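N-acetylmuramoyl-l-alanine amidase (Bartonella henselae, PDB 3NE8) probably hydrolyses, as a zinc-dependent amidase, the bond between N-acetylmuramic acid and L-alanine in peptidoglycan, remodelling the cell wall during bacterial division. Local coordinates at residues Arg6-Pro11 with Asp76-Ile81. Numbering follows the deposited sequence.
With ACT (acetate ion), chain E.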
loop_
_atom_site.group_PDB
_atom_site.type_symbol
_atom_site.label_atom_id
_atom_site.label_comp_id
_atom_site.label_asym_id
_atom_site.label_seq_id
_atom_site.Cartn_x
_atom_site.Cartn_y
_atom_site.Cartn_z
ATOM N N ARG A 6 -5.834 11.214 -11.562
ATOM C CA ARG A 6 -7.197 11.719 -11.699
ATOM C C ARG A 6 -8.008 11.455 -10.439
ATOM O O ARG A 6 -8.179 10.306 -10.033
ATOM C CB ARG A 6 -7.860 11.066 -12.914
ATOM C CG ARG A 6 -7.053 11.232 -14.210
ATOM C CD ARG A 6 -7.680 10.498 -15.388
ATOM N NE ARG A 6 -8.969 11.074 -15.760
ATOM C CZ ARG A 6 -9.113 12.206 -16.438
ATOM N NH1 ARG A 6 -8.039 12.890 -16.833
ATOM N NH2 ARG A 6 -10.324 12.651 -16.724
ATOM N N VAL A 7 -8.514 12.519 -9.826
ATOM C CA VAL A 7 -9.221 12.416 -8.554
ATOM C C VAL A 7 -10.608 13.029 -8.666
ATOM O O VAL A 7 -10.755 14.142 -9.175
ATOM C CB VAL A 7 -8.459 13.173 -7.449
ATOM C CG1 VAL A 7 -9.182 13.062 -6.113
ATOM C CG2 VAL A 7 -7.057 12.630 -7.325
ATOM N N VAL A 8 -11.620 12.315 -8.173
ATOM C CA VAL A 8 -12.962 12.857 -8.092
ATOM C C VAL A 8 -13.331 13.020 -6.634
ATOM O O VAL A 8 -13.176 12.081 -5.836
ATOM C CB VAL A 8 -13.972 11.967 -8.841
ATOM C CG1 VAL A 8 -15.413 12.417 -8.555
ATOM C CG2 VAL A 8 -13.683 12.032 -10.340
ATOM N N LEU A 9 -13.768 14.229 -6.288
ATOM C CA LEU A 9 -14.225 14.565 -4.952
ATOM C C LEU A 9 -15.738 14.660 -4.952
ATOM O O LEU A 9 -16.327 15.297 -5.829
ATOM C CB LEU A 9 -13.646 15.900 -4.493
ATOM C CG LEU A 9 -12.128 16.019 -4.588
ATOM C CD1 LEU A 9 -11.656 17.390 -4.133
ATOM C CD2 LEU A 9 -11.428 14.931 -3.790
ATOM N N ASP A 10 -16.359 14.047 -3.952
ATOM C CA ASP A 10 -17.805 14.020 -3.825
ATOM C C ASP A 10 -18.238 14.755 -2.567
ATOM O O ASP A 10 -18.161 14.214 -1.461
ATOM C CB ASP A 10 -18.289 12.567 -3.754
ATOM C CG ASP A 10 -19.772 12.468 -3.484
ATOM O OD1 ASP A 10 -20.530 13.165 -4.191
ATOM O OD2 ASP A 10 -20.186 11.726 -2.560
ATOM N N PRO A 11 -18.709 16.006 -2.716
ATOM C CA PRO A 11 -19.242 16.706 -1.539
ATOM C C PRO A 11 -20.576 16.082 -1.128
ATOM O O PRO A 11 -21.560 16.152 -1.873
ATOM C CB PRO A 11 -19.442 18.152 -2.031
ATOM C CG PRO A 11 -18.742 18.239 -3.361
ATOM C CD PRO A 11 -18.754 16.848 -3.925
ATOM N N ASP A 76 -8.798 7.778 -10.830
ATOM C CA ASP A 76 -7.872 6.895 -10.129
ATOM C C ASP A 76 -8.173 6.801 -8.638
ATOM O O ASP A 76 -7.640 5.933 -7.943
ATOM C CB ASP A 76 -6.444 7.398 -10.323
ATOM C CG ASP A 76 -6.025 7.402 -11.775
ATOM O OD1 ASP A 76 -6.133 6.336 -12.424
ATOM O OD2 ASP A 76 -5.584 8.466 -12.268
ATOM N N LEU A 77 -9.012 7.699 -8.136
ATOM C CA LEU A 77 -9.344 7.774 -6.718
ATOM C C LEU A 77 -10.621 8.588 -6.586
ATOM O O LEU A 77 -10.801 9.590 -7.289
ATOM C CB LEU A 77 -8.206 8.450 -5.940
ATOM C CG LEU A 77 -8.417 8.669 -4.438
ATOM C CD1 LEU A 77 -8.612 7.357 -3.675
ATOM C CD2 LEU A 77 -7.253 9.454 -3.853
ATOM N N PHE A 78 -11.489 8.164 -5.677
ATOM C CA PHE A 78 -12.769 8.798 -5.388
ATOM C C PHE A 78 -12.850 9.015 -3.882
ATOM O O PHE A 78 -12.638 8.078 -3.103
ATOM C CB PHE A 78 -13.906 7.886 -5.859
ATOM C CG PHE A 78 -15.283 8.393 -5.530
ATOM C CD1 PHE A 78 -15.847 9.441 -6.244
ATOM C CD2 PHE A 78 -16.022 7.822 -4.501
ATOM C CE1 PHE A 78 -17.135 9.898 -5.961
ATOM C CE2 PHE A 78 -17.294 8.284 -4.194
ATOM C CZ PHE A 78 -17.857 9.325 -4.937
ATOM N N ILE A 79 -13.141 10.248 -3.471
ATOM C CA ILE A 79 -13.233 10.602 -2.060
ATOM C C ILE A 79 -14.575 11.269 -1.794
ATOM O O ILE A 79 -14.856 12.341 -2.342
ATOM C CB ILE A 79 -12.098 11.566 -1.649
ATOM C CG1 ILE A 79 -10.717 10.966 -1.963
ATOM C CG2 ILE A 79 -12.215 11.912 -0.176
ATOM C CD1 ILE A 79 -9.560 11.924 -1.730
ATOM N N SER A 80 -15.401 10.638 -0.969
ATOM C CA SER A 80 -16.668 11.231 -0.574
ATOM C C SER A 80 -16.475 11.919 0.767
ATOM O O SER A 80 -15.955 11.320 1.721
ATOM C CB SER A 80 -17.753 10.162 -0.479
ATOM O OG SER A 80 -19.038 10.748 -0.290
ATOM N N ILE A 81 -16.895 13.178 0.834
ATOM C CA ILE A 81 -16.602 14.064 1.958
ATOM C C ILE A 81 -17.873 14.330 2.760
ATOM O O ILE A 81 -18.885 14.757 2.191
ATOM C CB ILE A 81 -16.046 15.396 1.417
ATOM C CG1 ILE A 81 -14.721 15.160 0.681
ATOM C CG2 ILE A 81 -15.897 16.440 2.526
ATOM C CD1 ILE A 81 -14.363 16.218 -0.326
HETATM C C ACT E . -9.474 15.649 -18.540
HETATM O O ACT E . -8.408 14.996 -18.464
HETATM O OXT ACT E . -10.457 15.190 -17.925
HETATM C CH3 ACT E . -9.574 16.918 -19.336
#
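Val8 and Asp10 turn both their backbone N and O to 76-81, in adjacent parallel strands of the mixed sheet at the core of this zinc-dependent N-acetylmuramoyl-L-alanine amidase domain. Val8 N reaches Leu77 O at 3.0 Å and nearly straight (171°), while Val8 O accepts Ile79 N; two residues on, Asp10 N donates to Ile79 O and Asp10 O accepts Ile81 N, at 2.8 Å each. The alternate residues Val7 and Leu9 spend their backbone bonds on the opposite neighbour, strand 49-53 and the adjoining Thr54. At the start of the pairing Asp76 changes the pattern: its OD2 accepts Arg6 N at 2.8 Å, its own N gives to Arg6 O, and Leu77 N adds a weak second bond to that oxygen. Arg6 turns its guanidinium away to an acetate, probably from the crystallisation liquor, NH1 bonding its O and NH2 its OXT. Near the zinc end, Asp10 CB lies 3.5 Å from Phe78 CZ, and the buried carboxylate divides its work: OD1 forms a salt bridge with Arg66 and a hydrogen bond with Thr54, leaving OD2 for Ser80. Ser80 OG also bonds NE2 of the zinc ligand His82, and it donates to Asp10 OD2 on its anti side, at 2.7 Å and 18° out of the carboxylate plane.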